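Protein translation elongation factor 1A (Methanosarcina mazei, PDB 3WND) is a SelB/EF-Tu/aIF2 gamma-like GTP-binding protein that binds cysteinyl-tRNA(Cys) in its GTP-bound form and probably acts as a translation elongation factor. Local coordinates at residues Gly212-Gly217 with Thr253-Arg258; Cys287-Phe292 with Ser332-Glu337; Gly307-Pro312 with Lys342-Ser347. All coordinates share one frame; numbering follows the deposited sequence. Where two conformers were deposited one is given.

Contact 1: residues Gly212-Gly217 with Thr253-Arg258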
loop_
_atom_site.group_PDB
_atom_site.type_symbol
_atom_site.label_atom_id
_atom_site.label_comp_id
_atom_site.label_asym_id
_atom_site.label_seq_id
_atom_site.Cartn_x
_atom_site.Cartn_y
_atom_site.Cartn_z
ATOM N N GLY A 212 -7.951 -7.101 -6.658
ATOM C CA GLY A 212 -7.062 -7.225 -5.490
ATOM C C GLY A 212 -5.678 -7.691 -5.863
ATOM O O GLY A 212 -5.307 -7.721 -7.031
ATOM N N VAL A 213 -4.955 -8.132 -4.823
ATOM C CA VAL A 213 -3.576 -8.574 -5.029
ATOM C C VAL A 213 -3.384 -9.765 -4.133
ATOM O O VAL A 213 -3.902 -9.797 -2.991
ATOM C CB VAL A 213 -2.563 -7.430 -4.705
ATOM C CG1 VAL A 213 -2.699 -6.946 -3.282
ATOM C CG2 VAL A 213 -1.140 -7.807 -5.081
ATOM N N VAL A 214 -2.702 -10.781 -4.668
ATOM C CA VAL A 214 -2.364 -11.965 -3.842
ATOM C C VAL A 214 -1.149 -11.561 -2.938
ATOM O O VAL A 214 -0.092 -11.171 -3.452
ATOM C CB VAL A 214 -1.922 -13.116 -4.746
ATOM C CG1 VAL A 214 -1.590 -14.393 -3.919
ATOM C CG2 VAL A 214 -3.036 -13.446 -5.785
ATOM N N LYS A 215 -1.407 -11.601 -1.623
ATOM C CA LYS A 215 -0.427 -11.170 -0.626
ATOM C C LYS A 215 0.591 -12.276 -0.341
ATOM O O LYS A 215 1.732 -11.980 -0.046
ATOM C CB LYS A 215 -1.104 -10.703 0.632
ATOM C CG LYS A 215 -2.011 -9.464 0.471
ATOM C CD LYS A 215 -1.260 -8.150 0.093
ATOM C CE LYS A 215 -0.271 -7.641 1.161
ATOM N NZ LYS A 215 0.356 -6.259 0.970
ATOM N N GLN A 216 0.146 -13.521 -0.394
ATOM C CA GLN A 216 1.002 -14.675 -0.152
ATOM C C GLN A 216 0.336 -15.900 -0.802
ATOM O O GLN A 216 -0.920 -15.877 -1.049
ATOM C CB GLN A 216 1.301 -14.880 1.361
ATOM C CG GLN A 216 0.033 -15.194 2.130
ATOM C CD GLN A 216 0.306 -15.443 3.596
ATOM O OE1 GLN A 216 0.826 -14.571 4.277
ATOM N NE2 GLN A 216 -0.051 -16.656 4.072
ATOM N N GLY A 217 1.129 -16.953 -0.983
ATOM C CA GLY A 217 0.651 -18.200 -1.526
ATOM C C GLY A 217 0.450 -18.088 -3.036
ATOM O O GLY A 217 0.922 -17.168 -3.701
ATOM N N THR A 253 0.671 -11.017 -7.500
ATOM C CA THR A 253 -0.121 -10.874 -8.751
ATOM C C THR A 253 -1.328 -9.965 -8.448
ATOM O O THR A 253 -2.079 -10.218 -7.556
ATOM C CB THR A 253 -0.601 -12.263 -9.268
ATOM O OG1 THR A 253 0.547 -13.085 -9.517
ATOM C CG2 THR A 253 -1.408 -12.067 -10.630
ATOM N N ARG A 254 -1.523 -8.943 -9.284
ATOM C CA ARG A 254 -2.759 -8.161 -9.234
ATOM C C ARG A 254 -3.825 -8.921 -10.081
ATOM O O ARG A 254 -3.522 -9.406 -11.204
ATOM C CB ARG A 254 -2.471 -6.770 -9.866
ATOM C CG ARG A 254 -3.721 -5.950 -9.843
ATOM C CD ARG A 254 -3.519 -4.591 -9.321
ATOM N NE ARG A 254 -4.881 -4.128 -9.293
ATOM C CZ ARG A 254 -5.509 -3.910 -8.163
ATOM N NH1 ARG A 254 -6.761 -3.524 -8.179
ATOM N NH2 ARG A 254 -4.790 -3.939 -6.995
ATOM N N VAL A 255 -4.961 -9.159 -9.433
ATOM C CA VAL A 255 -5.963 -10.048 -9.989
ATOM C C VAL A 255 -7.341 -9.368 -10.013
ATOM O O VAL A 255 -7.672 -8.391 -9.290
ATOM C CB VAL A 255 -6.155 -11.399 -9.152
ATOM C CG1 VAL A 255 -4.921 -12.236 -9.199
ATOM C CG2 VAL A 255 -6.618 -10.984 -7.701
ATOM N N GLY A 256 -8.094 -9.887 -10.972
ATOM C CA GLY A 256 -9.544 -9.700 -10.932
ATOM C C GLY A 256 -10.107 -11.112 -10.781
ATOM O O GLY A 256 -9.604 -12.061 -11.420
ATOM N N MET A 257 -11.059 -11.297 -9.889
ATOM C CA MET A 257 -11.610 -12.646 -9.701
ATOM C C MET A 257 -13.123 -12.644 -9.737
ATOM O O MET A 257 -13.822 -11.819 -9.042
ATOM C CB MET A 257 -11.186 -13.259 -8.345
ATOM C CG MET A 257 -9.644 -13.361 -8.213
ATOM S SD MET A 257 -9.267 -14.002 -6.548
ATOM C CE MET A 257 -7.628 -14.681 -6.905
ATOM N N ARG A 258 -13.648 -13.629 -10.478
ATOM C CA ARG A 258 -15.112 -13.864 -10.482
ATOM C C ARG A 258 -15.366 -14.800 -9.346
ATOM O O ARG A 258 -14.759 -15.909 -9.268
ATOM C CB ARG A 258 -15.522 -14.484 -11.819
ATOM C CG ARG A 258 -16.815 -13.932 -12.335
ATOM C CD ARG A 258 -16.914 -14.164 -13.842
ATOM N NE ARG A 258 -17.476 -15.467 -14.204
ATOM C CZ ARG A 258 -16.838 -16.430 -14.895
ATOM N NH1 ARG A 258 -15.545 -16.309 -15.335
ATOM N NH2 ARG A 258 -17.494 -17.552 -15.145
#
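Val-214 and Val-255 meet with their side chains nearly at right angles, CG2 of Val-214 lying 4.1 Å from CG1 of Val-255. The Val-214 branch also rests over the carbonyl oxygen of Thr-253, so it packs against both backbone and methyl. Beta-branched residues suit such places, being compact and at ease in extended chain. Val-255 turns its second methyl, CG2, to within 3.6 Å of Gly-212 O; a beta-carbon on Gly-212 would face the same side as Val-255, and the nearly fully extended backbone there (phi -178°, psi -164°) is reached more easily by glycine.

Across the sheet, on the face of Val-213, the arginine behaves differently. Arg-254 starts out with CG anti to the backbone N (chi1 179°) and bends at chi2, which brings one face of the guanidinium over Gly-212 O, off-centre, with NH2 3.8 Å away. This is contact over a face; the polar end is held by a salt bridge from NH2 to Asp-198.

The backbones are tied by the reciprocal pair Gly-212 N to Val-255 O (2.9 Å) and Val-255 N to Gly-212 O (2.8 Å), followed by Val-214 N to Thr-253 O (3.0 Å). The hydrogen-bonded pair Gly-212 with Val-255, next to the non-hydrogen-bonded pair Val-213 with Arg-254, makes an antiparallel ladder, here in the curled, strongly twisted sheet consistent with the SelB-type domain II beta barrel.

Contact 2: residues Cys287-Phe292 with Ser332-Glu337; sequences CTVSKF and STCVLE
With SG swung away from its own carbonyl carbon (chi1 -67°), Cys-287 reaches along the sheet to Leu-336, where SG lies 3.9 Å from CD1. A different choice at Cys-334, whose SG sits between backbone N and carbonyl carbon (chi1 65°), places that sulfur 4.1 Å from Cys-287 CB and 4.2 Å from Val-289 CG2. The two sulfurs therefore point to different neighbours and form no disulfide; each serves as a small, polarisable apolar group, and cysteine is slim enough to fit between the larger valine and leucine. Val-289 also lays CG2 over the carbonyl oxygen of Ser-332.

The other face carries Thr-288 and Thr-333, a non-hydrogen-bonded pair whose side chains lie side by side and point the same way. They meet through OG1 of Thr-288 and the methyl CG2 of Thr-333, at 3.9 Å. Threonine suits this more exposed face, since it is beta-branched like valine yet tolerates water.

Between the faces runs the antiparallel ladder. Cys-287 and Cys-334 exchange two backbone bonds, Cys-287 N to Cys-334 O at 2.8 Å and Cys-334 N to Cys-287 O at 3.0 Å. Val-289 N gives a third, to Ser-332 O at 2.8 Å. Past it strand 282-289 ends, and Ser-290 OG accepts from Phe-292 N in an ST turn; Ser-332 OG bonds to Lys-329 O.

In the sheet consistent with a SelB-type domain III, strand 363-369 borders 282-289, with Thr-288 bonded to Tyr-366, and strand 309-320 borders 333-340. Leu-354 of strand 352-355 packs against both Cys-287 and Leu-336.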
loop_
_atom_site.group_PDB
_atom_site.type_symbol
_atom_site.label_atom_id
_atom_site.label_comp_id
_atom_site.label_asym_id
_atom_site.label_seq_id
_atom_site.Cartn_x
_atom_site.Cartn_y
_atom_site.Cartn_z
ATOM N N CYS A 287 2.673 -1.935 20.404
ATOM C CA CYS A 287 2.804 -0.741 19.544
ATOM C C CYS A 287 4.106 -0.042 19.827
ATOM O O CYS A 287 4.652 -0.059 20.975
ATOM C CB CYS A 287 1.684 0.262 19.874
ATOM S SG CYS A 287 0.037 -0.342 19.441
ATOM N N THR A 288 4.573 0.631 18.783
ATOM C CA THR A 288 5.727 1.459 18.851
ATOM C C THR A 288 5.180 2.804 18.378
ATOM O O THR A 288 4.681 2.919 17.228
ATOM C CB THR A 288 6.818 0.971 17.884
ATOM O OG1 THR A 288 7.353 -0.260 18.352
ATOM C CG2 THR A 288 7.924 1.932 17.934
ATOM N N VAL A 289 5.239 3.794 19.268
ATOM C CA VAL A 289 4.710 5.150 19.005
ATOM C C VAL A 289 5.731 6.091 18.376
ATOM O O VAL A 289 6.880 6.146 18.766
ATOM C CB VAL A 289 4.226 5.761 20.366
ATOM C CG1 VAL A 289 3.577 7.154 20.174
ATOM C CG2 VAL A 289 3.271 4.784 21.138
ATOM N N SER A 290 5.285 6.733 17.291
ATOM C CA SER A 290 6.125 7.708 16.574
ATOM C C SER A 290 6.676 8.752 17.574
ATOM O O SER A 290 5.961 9.219 18.498
ATOM C CB SER A 290 5.228 8.471 15.672
ATOM O OG SER A 290 5.954 9.446 14.899
ATOM N N LYS A 291 7.889 9.226 17.272
ATOM C CA LYS A 291 8.382 10.373 18.042
ATOM C C LYS A 291 7.606 11.644 17.654
ATOM O O LYS A 291 7.678 12.665 18.359
ATOM C CB LYS A 291 9.844 10.616 17.679
ATOM C CG LYS A 291 10.724 9.571 18.291
ATOM C CD LYS A 291 12.148 9.765 17.844
ATOM C CE LYS A 291 12.850 8.473 18.180
ATOM N NZ LYS A 291 14.267 8.659 17.807
ATOM N N PHE A 292 6.913 11.639 16.501
ATOM C CA PHE A 292 6.310 12.842 15.977
ATOM C C PHE A 292 4.781 12.866 16.110
ATOM O O PHE A 292 4.070 13.218 15.183
ATOM C CB PHE A 292 6.796 13.058 14.535
ATOM C CG PHE A 292 8.284 13.385 14.498
ATOM C CD1 PHE A 292 8.680 14.698 14.781
ATOM C CD2 PHE A 292 9.225 12.395 14.367
ATOM C CE1 PHE A 292 10.044 14.986 14.888
ATOM C CE2 PHE A 292 10.551 12.688 14.461
ATOM C CZ PHE A 292 10.978 13.950 14.705
ATOM N N SER A 332 7.751 5.838 22.462
ATOM C CA SER A 332 7.777 4.758 23.434
ATOM C C SER A 332 7.134 3.515 22.870
ATOM O O SER A 332 6.510 3.590 21.796
ATOM C CB SER A 332 7.055 5.207 24.691
ATOM O OG SER A 332 5.640 5.095 24.561
ATOM N N THR A 333 7.229 2.399 23.611
ATOM C CA THR A 333 6.591 1.169 23.262
ATOM C C THR A 333 5.573 0.827 24.371
ATOM O O THR A 333 5.769 1.137 25.536
ATOM C CB THR A 333 7.594 0.003 23.035
ATOM O OG1 THR A 333 8.256 -0.217 24.257
ATOM C CG2 THR A 333 8.651 0.303 21.990
ATOM N N CYS A 334 4.445 0.289 23.975
ATOM C CA CYS A 334 3.360 0.017 24.894
ATOM C C CYS A 334 2.472 -1.071 24.300
ATOM O O CYS A 334 2.613 -1.426 23.132
ATOM C CB CYS A 334 2.550 1.286 25.141
ATOM S SG CYS A 334 1.698 1.889 23.670
ATOM N N VAL A 335 1.571 -1.573 25.133
ATOM C CA VAL A 335 0.446 -2.335 24.676
ATOM C C VAL A 335 -0.773 -1.482 24.724
ATOM O O VAL A 335 -1.090 -0.807 25.759
ATOM C CB VAL A 335 0.271 -3.679 25.456
ATOM C CG1 VAL A 335 -1.030 -4.365 25.028
ATOM C CG2 VAL A 335 1.522 -4.559 25.211
ATOM N N LEU A 336 -1.509 -1.501 23.613
ATOM C CA LEU A 336 -2.763 -0.822 23.580
ATOM C C LEU A 336 -3.940 -1.814 23.464
ATOM O O LEU A 336 -3.970 -2.659 22.572
ATOM C CB LEU A 336 -2.855 0.193 22.454
ATOM C CG LEU A 336 -1.860 1.382 22.515
ATOM C CD1 LEU A 336 -2.099 2.338 21.306
ATOM C CD2 LEU A 336 -1.977 2.155 23.830
ATOM N N GLU A 337 -4.900 -1.716 24.405
ATOM C CA GLU A 337 -6.130 -2.462 24.235
ATOM C C GLU A 337 -7.056 -1.461 23.557
ATOM O O GLU A 337 -7.333 -0.398 24.086
ATOM C CB GLU A 337 -6.611 -2.966 25.651
ATOM C CG GLU A 337 -6.182 -4.436 25.794
ATOM C CD GLU A 337 -6.116 -4.931 27.219
ATOM O OE1 GLU A 337 -6.874 -4.385 28.002
ATOM O OE2 GLU A 337 -5.308 -5.845 27.577
#

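Contact 3: residues Gly307-Pro312 with Lys342-Ser347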
loop_
_atom_site.group_PDB
_atom_site.type_symbol
_atom_site.label_atom_id
_atom_site.label_comp_id
_atom_site.label_asym_id
_atom_site.label_seq_id
_atom_site.Cartn_x
_atom_site.Cartn_y
_atom_site.Cartn_z
ATOM N N GLY A 307 -4.341 -4.105 6.857
ATOM C CA GLY A 307 -4.654 -4.513 5.490
ATOM C C GLY A 307 -5.212 -3.305 4.715
ATOM O O GLY A 307 -4.598 -2.208 4.730
ATOM N N LEU A 308 -6.384 -3.498 4.066
ATOM C CA LEU A 308 -7.002 -2.395 3.327
ATOM C C LEU A 308 -8.248 -1.894 4.069
ATOM O O LEU A 308 -9.177 -1.321 3.459
ATOM C CB LEU A 308 -7.325 -2.837 1.886
ATOM C CG LEU A 308 -6.152 -3.498 1.153
ATOM C CD1 LEU A 308 -6.647 -3.761 -0.252
ATOM C CD2 LEU A 308 -4.881 -2.616 1.096
ATOM N N GLN A 309 -8.243 -2.129 5.382
ATOM C CA GLN A 309 -9.379 -1.667 6.257
ATOM C C GLN A 309 -8.934 -0.410 7.039
ATOM O O GLN A 309 -7.741 -0.211 7.355
ATOM C CB GLN A 309 -9.774 -2.791 7.188
ATOM C CG GLN A 309 -10.324 -3.988 6.474
ATOM C CD GLN A 309 -10.187 -5.285 7.328
ATOM O OE1 GLN A 309 -11.184 -5.979 7.605
ATOM N NE2 GLN A 309 -8.946 -5.639 7.695
ATOM N N SER A 310 -9.910 0.448 7.379
ATOM C CA SER A 310 -9.592 1.634 8.144
ATOM C C SER A 310 -10.803 2.055 8.924
ATOM O O SER A 310 -11.815 2.446 8.298
ATOM C CB SER A 310 -9.179 2.792 7.221
ATOM O OG SER A 310 -10.145 3.024 6.185
ATOM N N GLU A 311 -10.715 2.059 10.265
ATOM C CA GLU A 311 -11.909 2.385 11.079
ATOM C C GLU A 311 -11.486 3.133 12.326
ATOM O O GLU A 311 -10.346 2.894 12.843
ATOM C CB GLU A 311 -12.526 1.066 11.467
ATOM C CG GLU A 311 -13.052 0.227 10.254
ATOM C CD GLU A 311 -14.088 0.919 9.315
ATOM O OE1 GLU A 311 -14.715 1.931 9.695
ATOM O OE2 GLU A 311 -14.337 0.454 8.139
ATOM N N PRO A 312 -12.374 3.987 12.889
ATOM C CA PRO A 312 -12.156 4.599 14.216
ATOM C C PRO A 312 -12.099 3.570 15.376
ATOM O O PRO A 312 -12.850 2.572 15.397
ATOM C CB PRO A 312 -13.379 5.556 14.393
ATOM C CG PRO A 312 -14.405 5.112 13.468
ATOM C CD PRO A 312 -13.738 4.252 12.385
ATOM N N LYS A 342 -16.848 -2.017 14.068
ATOM C CA LYS A 342 -16.979 -2.867 12.928
ATOM C C LYS A 342 -16.062 -4.084 13.109
ATOM O O LYS A 342 -15.021 -3.975 13.729
ATOM C CB LYS A 342 -16.467 -2.059 11.752
ATOM C CG LYS A 342 -16.817 -2.567 10.381
ATOM C CD LYS A 342 -16.941 -1.417 9.397
ATOM C CE LYS A 342 -16.593 -1.885 7.979
ATOM N NZ LYS A 342 -16.500 -0.692 7.088
ATOM N N LYS A 343 -16.464 -5.219 12.556
ATOM C CA LYS A 343 -15.659 -6.413 12.516
ATOM C C LYS A 343 -14.612 -6.264 11.418
ATOM O O LYS A 343 -14.943 -6.022 10.246
ATOM C CB LYS A 343 -16.574 -7.670 12.213
ATOM C CG LYS A 343 -17.225 -8.311 13.425
ATOM C CD LYS A 343 -18.092 -9.545 13.112
ATOM C CE LYS A 343 -19.230 -9.307 12.118
ATOM N NZ LYS A 343 -20.163 -10.485 12.151
ATOM N N LEU A 344 -13.336 -6.456 11.785
ATOM C CA LEU A 344 -12.225 -6.453 10.820
ATOM C C LEU A 344 -11.573 -7.811 10.786
ATOM O O LEU A 344 -11.448 -8.505 11.828
ATOM C CB LEU A 344 -11.236 -5.317 11.143
ATOM C CG LEU A 344 -11.745 -3.868 11.171
ATOM C CD1 LEU A 344 -10.546 -2.933 11.348
ATOM C CD2 LEU A 344 -12.464 -3.501 9.901
ATOM N N ALA A 345 -11.001 -8.131 9.605
ATOM C CA ALA A 345 -10.246 -9.398 9.360
ATOM C C ALA A 345 -8.763 -9.178 9.270
ATOM O O ALA A 345 -8.338 -8.217 8.642
ATOM C CB ALA A 345 -10.657 -10.067 8.011
ATOM N N TYR A 346 -8.021 -10.060 9.903
ATOM C CA TYR A 346 -6.556 -9.922 9.827
ATOM C C TYR A 346 -5.904 -11.221 10.308
ATOM O O TYR A 346 -6.582 -12.096 10.931
ATOM C CB TYR A 346 -6.079 -8.714 10.729
ATOM C CG TYR A 346 -6.492 -8.796 12.148
ATOM C CD1 TYR A 346 -5.633 -9.328 13.128
ATOM C CD2 TYR A 346 -7.778 -8.381 12.526
ATOM C CE1 TYR A 346 -6.052 -9.447 14.504
ATOM C CE2 TYR A 346 -8.221 -8.512 13.842
ATOM C CZ TYR A 346 -7.355 -9.017 14.824
ATOM O OH TYR A 346 -7.802 -9.134 16.108
ATOM N N SER A 347 -4.645 -11.374 9.984
ATOM C CA SER A 347 -3.801 -12.428 10.539
ATOM C C SER A 347 -2.693 -11.689 11.351
ATOM O O SER A 347 -2.480 -10.468 11.177
ATOM C CB SER A 347 -3.226 -13.327 9.384
ATOM O OG SER A 347 -4.314 -14.148 8.954
#
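The carboxamide of Gln-309 clasps the backbone of Ala-345 with both its ends: Ala-345 N donates to OE1 at 2.9 Å, and NE2 donates to Ala-345 O at 2.8 Å. Both bonds lie in the carbonyl plane of their acceptor, on a lone pair, so the amide is held flat and cannot flip without setting like against like. CG stands away from the carbonyl carbon of Gln-309 (chi1 -64°) and the chain runs extended beyond it, spanning a gap too wide for direct strand pairing. Leu-344 slides past it in the reverse direction, its CD2 3.9 Å from Gln-309 CB and 3.8 Å from Glu-311 CG, and is covered further by Leu-304.

The amide thus stands in for a peptide of a neighbouring strand. In what is probably a SelB-type domain III, 309-320 belongs to the antiparallel sheet. The chain turns a corner at Lys-342, after which 343-346 pairs with 278-280 through Leu-344 and Tyr-346, while the Gln-309 side chain takes up the N and O of Ala-345 between them. Were Gln-309 replaced by alanine, the buried N-H and carbonyl of Ala-345 would probably be left without these partners, and a gap would open beside Leu-344.

Toward solvent the joint is looser. The exposed Lys-342 crosses Glu-311, whose chain bends at chi2, and NZ forms a salt bridge to OE2 at 2.7 Å. The ammonium comes from above the carboxylate plane, 43° out of it. Long, flexible, charged chains suit this solvent-facing side, where the lysine's CD and CE also lie against the carboxylate.

How the contacts relate
Contacts 2 and 3 share a sheet, through strands 333-340 and 309-320, and strand 343-346 of contact 3 follows 333-340 of contact 2 in sequence; their centres are 19 Å apart and their segments alternate along the chain. Contact 1 belongs to the preceding barrel-like sheet. Its centre lies 18 Å from that of contact 3, with nearest atoms about 6 Å apart, and 32 Å from that of contact 2. Intermediaries join contacts 1 and 3: Asn-82 bonds to both Lys-215 and Gly-307, and Asp-198, salt-bridged to Arg-254, is touched by Leu-308. All three lie away from the residues that bind GDP in another structure of this protein, such as Asp-123; no nucleotide is bound here.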